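Local coordinates for protein exodeoxyribonuclease III (Methanosarcina mazei, PDB 5J8N) that probably acts as a magnesium-dependent DNA-repair nuclease, cutting DNA at abasic sites and trimming duplex DNA from its 3' ends, at residues 79-84 / 99-104; 127-132 / 178-183. The protein carries 3 engineered substitutions. All blocks are in the same frame, centred on the assembly; numbering follows the deposited sequence.

Contact 1. Residues 79-84 / 99-104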
loop_
_atom_site.group_PDB
_atom_site.type_symbol
_atom_site.label_atom_id
_atom_site.label_comp_id
_atom_site.label_asym_id
_atom_site.label_seq_id
_atom_site.Cartn_x
_atom_site.Cartn_y
_atom_site.Cartn_z
ATOM N N PRO A 79 8.470 0.278 16.407
ATOM C CA PRO A 79 7.053 0.388 16.734
ATOM C C PRO A 79 6.755 0.124 18.183
ATOM O O PRO A 79 7.436 -0.681 18.820
ATOM C CB PRO A 79 6.399 -0.730 15.925
ATOM C CG PRO A 79 7.390 -1.138 14.895
ATOM C CD PRO A 79 8.741 -0.786 15.429
ATOM N N ILE A 80 5.697 0.736 18.699
ATOM C CA ILE A 80 5.227 0.407 20.037
ATOM C C ILE A 80 4.240 -0.756 20.073
ATOM O O ILE A 80 3.936 -1.255 21.148
ATOM C CB ILE A 80 4.583 1.633 20.748
ATOM C CG1 ILE A 80 3.353 2.108 20.006
ATOM C CG2 ILE A 80 5.568 2.813 20.779
ATOM C CD1 ILE A 80 2.738 3.385 20.696
ATOM N N LYS A 81 3.757 -1.181 18.912
ATOM C CA LYS A 81 2.840 -2.347 18.786
ATOM C C LYS A 81 2.970 -2.864 17.375
ATOM O O LYS A 81 3.125 -2.092 16.416
ATOM C CB LYS A 81 1.383 -1.932 19.074
ATOM C CG LYS A 81 0.402 -3.086 19.201
ATOM C CD LYS A 81 -1.010 -2.596 19.671
ATOM C CE LYS A 81 -1.517 -3.508 20.787
ATOM N NZ LYS A 81 -1.547 -4.959 20.377
ATOM N N LEU A 82 2.894 -4.184 17.279
ATOM C CA LEU A 82 3.026 -4.905 16.027
ATOM C C LEU A 82 1.869 -5.905 15.970
ATOM O O LEU A 82 1.746 -6.715 16.912
ATOM C CB LEU A 82 4.395 -5.636 15.980
ATOM C CG LEU A 82 4.553 -6.666 14.857
ATOM C CD1 LEU A 82 4.614 -5.957 13.509
ATOM C CD2 LEU A 82 5.839 -7.400 15.173
ATOM N N GLU A 83 1.072 -5.870 14.895
ATOM C CA GLU A 83 0.026 -6.876 14.733
ATOM C C GLU A 83 -0.024 -7.334 13.300
ATOM O O GLU A 83 -0.077 -6.508 12.367
ATOM C CB GLU A 83 -1.357 -6.347 15.171
ATOM C CG GLU A 83 -1.354 -5.935 16.610
ATOM C CD GLU A 83 -2.733 -5.608 17.146
ATOM O OE1 GLU A 83 -3.703 -5.674 16.380
ATOM O OE2 GLU A 83 -2.839 -5.303 18.345
ATOM N N LYS A 84 0.070 -8.645 13.163
ATOM C CA LYS A 84 0.034 -9.262 11.860
ATOM C C LYS A 84 -1.380 -9.752 11.700
ATOM O O LYS A 84 -1.812 -10.688 12.384
ATOM C CB LYS A 84 1.079 -10.374 11.760
ATOM C CG LYS A 84 2.496 -9.823 11.864
ATOM C CD LYS A 84 3.536 -10.911 12.016
ATOM C CE LYS A 84 4.944 -10.318 12.036
ATOM N NZ LYS A 84 6.030 -11.355 12.102
ATOM N N ARG A 99 0.181 -4.222 10.770
ATOM C CA ARG A 99 0.017 -3.023 11.594
ATOM C C ARG A 99 1.242 -2.779 12.433
ATOM O O ARG A 99 1.727 -3.666 13.163
ATOM C CB ARG A 99 -1.220 -3.180 12.464
ATOM C CG ARG A 99 -1.346 -2.096 13.519
ATOM C CD ARG A 99 -2.630 -2.258 14.301
ATOM N NE ARG A 99 -2.659 -1.347 15.455
ATOM C CZ ARG A 99 -3.618 -1.342 16.336
ATOM N NH1 ARG A 99 -4.653 -2.124 16.208
ATOM N NH2 ARG A 99 -3.521 -0.512 17.375
ATOM N N THR A 100 1.749 -1.551 12.377
ATOM C CA THR A 100 2.810 -1.098 13.271
ATOM C C THR A 100 2.381 0.246 13.849
ATOM O O THR A 100 2.136 1.185 13.082
ATOM C CB THR A 100 4.169 -0.956 12.516
ATOM O OG1 THR A 100 3.958 -0.166 11.344
ATOM C CG2 THR A 100 4.717 -2.321 12.120
ATOM N N ASP A 101 2.323 0.357 15.166
ATOM C CA ASP A 101 1.937 1.621 15.819
ATOM C C ASP A 101 3.184 2.386 16.130
ATOM O O ASP A 101 4.155 1.804 16.648
ATOM C CB ASP A 101 1.150 1.373 17.108
ATOM C CG ASP A 101 -0.199 0.716 16.861
ATOM O OD1 ASP A 101 -0.521 0.341 15.717
ATOM O OD2 ASP A 101 -0.955 0.661 17.833
ATOM N N TYR A 102 3.129 3.702 15.907
ATOM C CA TYR A 102 4.201 4.599 16.368
ATOM C C TYR A 102 3.633 5.589 17.372
ATOM O O TYR A 102 2.409 5.613 17.630
ATOM C CB TYR A 102 4.854 5.293 15.173
ATOM C CG TYR A 102 5.452 4.274 14.253
ATOM C CD1 TYR A 102 6.717 3.718 14.525
ATOM C CD2 TYR A 102 4.747 3.805 13.146
ATOM C CE1 TYR A 102 7.238 2.693 13.719
ATOM C CE2 TYR A 102 5.267 2.800 12.323
ATOM C CZ TYR A 102 6.519 2.262 12.617
ATOM O OH TYR A 102 7.022 1.232 11.847
ATOM N N GLU A 103 4.500 6.408 17.997
ATOM C CA GLU A 103 3.985 7.309 19.016
ATOM C C GLU A 103 2.945 8.246 18.422
ATOM O O GLU A 103 1.994 8.567 19.115
ATOM C CB GLU A 103 5.104 8.148 19.660
ATOM C CG GLU A 103 6.154 7.354 20.419
ATOM C CD GLU A 103 5.627 6.729 21.694
ATOM O OE1 GLU A 103 4.459 6.991 22.063
ATOM O OE2 GLU A 103 6.382 5.948 22.318
ATOM N N ASP A 104 3.104 8.634 17.164
ATOM C CA ASP A 104 2.244 9.668 16.590
ATOM C C ASP A 104 1.109 9.157 15.707
ATOM O O ASP A 104 0.209 9.933 15.348
ATOM C CB ASP A 104 3.092 10.641 15.768
ATOM C CG ASP A 104 4.050 11.459 16.637
ATOM O OD1 ASP A 104 3.534 12.236 17.458
ATOM O OD2 ASP A 104 5.276 11.282 16.455
#
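Glu83 and Arg99 face each other as a hydrogen-bonded pair where strands 81-84 and 97-101 run antiparallel, and their two backbone bonds, Glu83 N to Arg99 O at 2.9 Å and Arg99 N to Glu83 O at 2.8 Å, fix the register. One step on, Leu82 pairs with Thr100 in a non-hydrogen-bonded position, and the Asp101 amide reaches Lys81 O. Beyond it the Ile80 amide bonds to Asp101 O.

The tight side is built on Arg99. With CG anti to the backbone N (chi1 170°) and an extended chain beyond, its guanidinium lies beside Asp101 and grips it side-on: NE meets OD1 at 2.7 Å in an almost straight bond, and NH2 binds OD2 on its syn lone pair at 2.9 Å. A third nitrogen, NH1, is taken by Tyr135 OH from helix 119-141. Together these bonds fix the rotation of the guanidinium, while Lys81 CD and the Glu83 carboxylate lie over one of its faces. Glu83 OE1 stands 3.7 Å from Arg99 NH1 and well out of the guanidinium plane, a long salt bridge of charge alone. Pro79 is also well packed: its ring leans obliquely on buried Thr100 and runs alongside buried Tyr102, its CG 3.9 Å from Tyr102 OH, which bonds to Ser75.

The solvent side is looser. Exposed Ile80 crosses Asp101 and Glu103 at about right angles, Ile80 CG2 lying 3.6 Å from Glu103 OE2. Lys81, also exposed, bends at its last two torsions and brings its amine to the Glu83 carboxylate, in a salt bridge modelled so short that its exact length is doubtful.

The two-pronged grip of Arg99 on buried Asp101 would offset much of its charge and probably favours the ionised acid.

Contact 2. Residues 127-132 / 178-183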
loop_
_atom_site.group_PDB
_atom_site.type_symbol
_atom_site.label_atom_id
_atom_site.label_comp_id
_atom_site.label_asym_id
_atom_site.label_seq_id
_atom_site.Cartn_x
_atom_site.Cartn_y
_atom_site.Cartn_z
ATOM N N ALA A 127 -15.105 -8.619 0.274
ATOM C CA ALA A 127 -15.233 -8.988 1.682
ATOM C C ALA A 127 -14.030 -8.443 2.493
ATOM O O ALA A 127 -14.158 -7.984 3.641
ATOM C CB ALA A 127 -15.327 -10.492 1.809
ATOM N N PHE A 128 -12.838 -8.503 1.920
ATOM C CA PHE A 128 -11.639 -7.938 2.553
ATOM C C PHE A 128 -11.820 -6.451 2.745
ATOM O O PHE A 128 -11.509 -5.922 3.814
ATOM C CB PHE A 128 -10.378 -8.275 1.706
ATOM C CG PHE A 128 -9.098 -7.924 2.390
ATOM C CD1 PHE A 128 -8.675 -6.634 2.427
ATOM C CD2 PHE A 128 -8.280 -8.933 2.933
ATOM C CE1 PHE A 128 -7.479 -6.264 3.046
ATOM C CE2 PHE A 128 -7.081 -8.582 3.551
ATOM C CZ PHE A 128 -6.675 -7.241 3.608
ATOM N N TYR A 129 -12.297 -5.747 1.721
ATOM C CA TYR A 129 -12.539 -4.300 1.820
ATOM C C TYR A 129 -13.498 -4.049 3.015
ATOM O O TYR A 129 -13.253 -3.114 3.796
ATOM C CB TYR A 129 -13.197 -3.807 0.534
ATOM C CG TYR A 129 -12.281 -3.465 -0.613
ATOM C CD1 TYR A 129 -10.889 -3.259 -0.452
ATOM C CD2 TYR A 129 -12.842 -3.259 -1.859
ATOM C CE1 TYR A 129 -10.081 -2.856 -1.561
ATOM C CE2 TYR A 129 -12.053 -2.850 -2.945
ATOM C CZ TYR A 129 -10.685 -2.659 -2.781
ATOM O OH TYR A 129 -9.939 -2.260 -3.868
ATOM N N ASP A 130 -14.578 -4.824 3.137
ATOM C CA ASP A 130 -15.553 -4.590 4.215
ATOM C C ASP A 130 -14.899 -4.778 5.579
ATOM O O ASP A 130 -15.107 -3.988 6.502
ATOM C CB ASP A 130 -16.715 -5.561 4.067
ATOM C CG ASP A 130 -17.639 -5.206 2.917
ATOM O OD1 ASP A 130 -17.645 -4.027 2.508
ATOM O OD2 ASP A 130 -18.394 -6.110 2.459
ATOM N N ALA A 131 -14.102 -5.843 5.723
ATOM C CA ALA A 131 -13.444 -6.122 6.998
ATOM C C ALA A 131 -12.447 -5.035 7.317
ATOM O O ALA A 131 -12.351 -4.608 8.447
ATOM C CB ALA A 131 -12.762 -7.490 6.987
ATOM N N PHE A 132 -11.643 -4.625 6.339
ATOM C CA PHE A 132 -10.747 -3.542 6.563
ATOM C C PHE A 132 -11.447 -2.252 6.991
ATOM O O PHE A 132 -10.978 -1.590 7.943
ATOM C CB PHE A 132 -9.919 -3.289 5.280
ATOM C CG PHE A 132 -9.340 -1.869 5.243
ATOM C CD1 PHE A 132 -8.285 -1.554 6.065
ATOM C CD2 PHE A 132 -9.929 -0.862 4.485
ATOM C CE1 PHE A 132 -7.757 -0.225 6.092
ATOM C CE2 PHE A 132 -9.435 0.444 4.543
ATOM C CZ PHE A 132 -8.403 0.756 5.366
ATOM N N ARG A 178 -15.115 0.888 -7.093
ATOM C CA ARG A 178 -15.018 2.346 -7.003
ATOM C C ARG A 178 -15.985 2.855 -5.931
ATOM O O ARG A 178 -15.613 3.769 -5.162
ATOM C CB ARG A 178 -15.324 2.959 -8.355
ATOM C CG ARG A 178 -14.311 2.510 -9.444
ATOM C CD ARG A 178 -14.791 2.936 -10.815
ATOM N NE ARG A 178 -14.860 4.407 -10.877
ATOM C CZ ARG A 178 -15.514 5.085 -11.810
ATOM N NH1 ARG A 178 -16.185 4.453 -12.790
ATOM N NH2 ARG A 178 -15.499 6.415 -11.772
ATOM N N ALA A 179 -17.172 2.243 -5.850
ATOM C CA ALA A 179 -18.203 2.672 -4.891
ATOM C C ALA A 179 -17.677 2.374 -3.496
ATOM O O ALA A 179 -17.931 3.136 -2.540
ATOM C CB ALA A 179 -19.530 1.973 -5.142
ATOM N N TRP A 180 -16.997 1.244 -3.327
ATOM C CA TRP A 180 -16.456 0.953 -2.000
ATOM C C TRP A 180 -15.441 2.027 -1.617
ATOM O O TRP A 180 -15.416 2.463 -0.460
ATOM C CB TRP A 180 -15.831 -0.452 -1.906
ATOM C CG TRP A 180 -15.213 -0.604 -0.548
ATOM C CD1 TRP A 180 -15.861 -0.954 0.604
ATOM C CD2 TRP A 180 -13.869 -0.263 -0.165
ATOM N NE1 TRP A 180 -14.979 -0.880 1.671
ATOM C CE2 TRP A 180 -13.757 -0.469 1.219
ATOM C CE3 TRP A 180 -12.743 0.134 -0.872
ATOM C CZ2 TRP A 180 -12.552 -0.274 1.922
ATOM C CZ3 TRP A 180 -11.536 0.341 -0.186
ATOM C CH2 TRP A 180 -11.460 0.152 1.224
ATOM N N MET A 181 -14.581 2.467 -2.544
ATOM C CA MET A 181 -13.638 3.536 -2.222
ATOM C C MET A 181 -14.378 4.818 -1.831
ATOM O O MET A 181 -13.967 5.506 -0.883
ATOM C CB MET A 181 -12.722 3.760 -3.391
ATOM C CG MET A 181 -11.744 2.564 -3.635
ATOM S SD MET A 181 -10.377 2.963 -4.719
ATOM C CE MET A 181 -9.439 4.043 -3.666
ATOM N N ASP A 182 -15.485 5.135 -2.498
ATOM C CA ASP A 182 -16.288 6.289 -2.115
ATOM C C ASP A 182 -16.722 6.137 -0.648
ATOM O O ASP A 182 -16.647 7.098 0.147
ATOM C CB ASP A 182 -17.538 6.422 -2.977
ATOM C CG ASP A 182 -17.255 6.820 -4.430
ATOM O OD1 ASP A 182 -16.209 7.484 -4.716
ATOM O OD2 ASP A 182 -18.131 6.489 -5.280
ATOM N N LYS A 183 -17.226 4.949 -0.302
ATOM C CA LYS A 183 -17.770 4.675 1.042
ATOM C C LYS A 183 -16.638 4.800 2.076
ATOM O O LYS A 183 -16.839 5.403 3.139
ATOM C CB LYS A 183 -18.387 3.294 1.068
ATOM C CG LYS A 183 -18.917 2.870 2.437
ATOM C CD LYS A 183 -19.283 1.378 2.320
ATOM C CE LYS A 183 -19.759 0.827 3.662
ATOM N NZ LYS A 183 -20.163 -0.618 3.527
#
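Tyr129 and Trp180 lie almost flat on one another: the phenol ring and the six-membered ring of the indole form an offset stack, centroids 3.9 Å apart and planes only 7° from parallel. Trp180 CE3 sits over the middle of the tyrosine ring. On the same face of the indole, Tyr129 CB lies above the five-membered ring, 3.5 Å from its centroid, in a CH-pi contact. The benzo edge of the indole is met by Phe132, whose CD2 comes within 3.7 Å of Trp180 CZ2, each ring touching the other near its own plane.

Helices 119-141 and 175-186 run locally parallel, with segment axes 11.1 Å apart, and the indole bridges this wide separation; CG anti to the backbone N (chi1 175°) carries it across to the other helix. At the exposed side of the pair, Asp130 OD1 is 4.0 Å from Trp180 CD1, approaching obliquely. Asp130 OD1 also stays 4.4 Å from Lys183 NZ, too far for a salt bridge.

Phe112 and Phe184 extend the aromatic cluster. The buried Tyr129 OH is hydrogen-bonded to Val152 O and Thr154 OG1; the Tyr129 side chain is about 5 Å from that of Asn153, a predicted transition-state stabiliser, and about 8 Å from that of Asp151, a predicted active-site residue. This is aromatic packing between parallel helices on one side of a beta-sheet, part of the outer helical layer of the four-layered alpha/beta sandwich of the DNase I-like fold.

Overall arrangement
Both contacts belong to the same half of the sandwich but to different layers. Contact 1 is partly buried and joins neighbouring strands near one end of the seven-stranded sheet; contact 2 is buried and joins two helices packed beside that sheet. They do not touch, their centres being 23 Å apart, yet helix 119-141 links them: it carries Tyr129 and Phe132 of contact 2 and, further along, Tyr135, which binds Arg99 of contact 1. The chemistry follows the place in the fold. Backbone hydrogen bonds join the strands, and their charged side chains form a network over one face, mostly bonded within each strand, whereas the helices meet through stacked rings without a single hydrogen bond between their two segments.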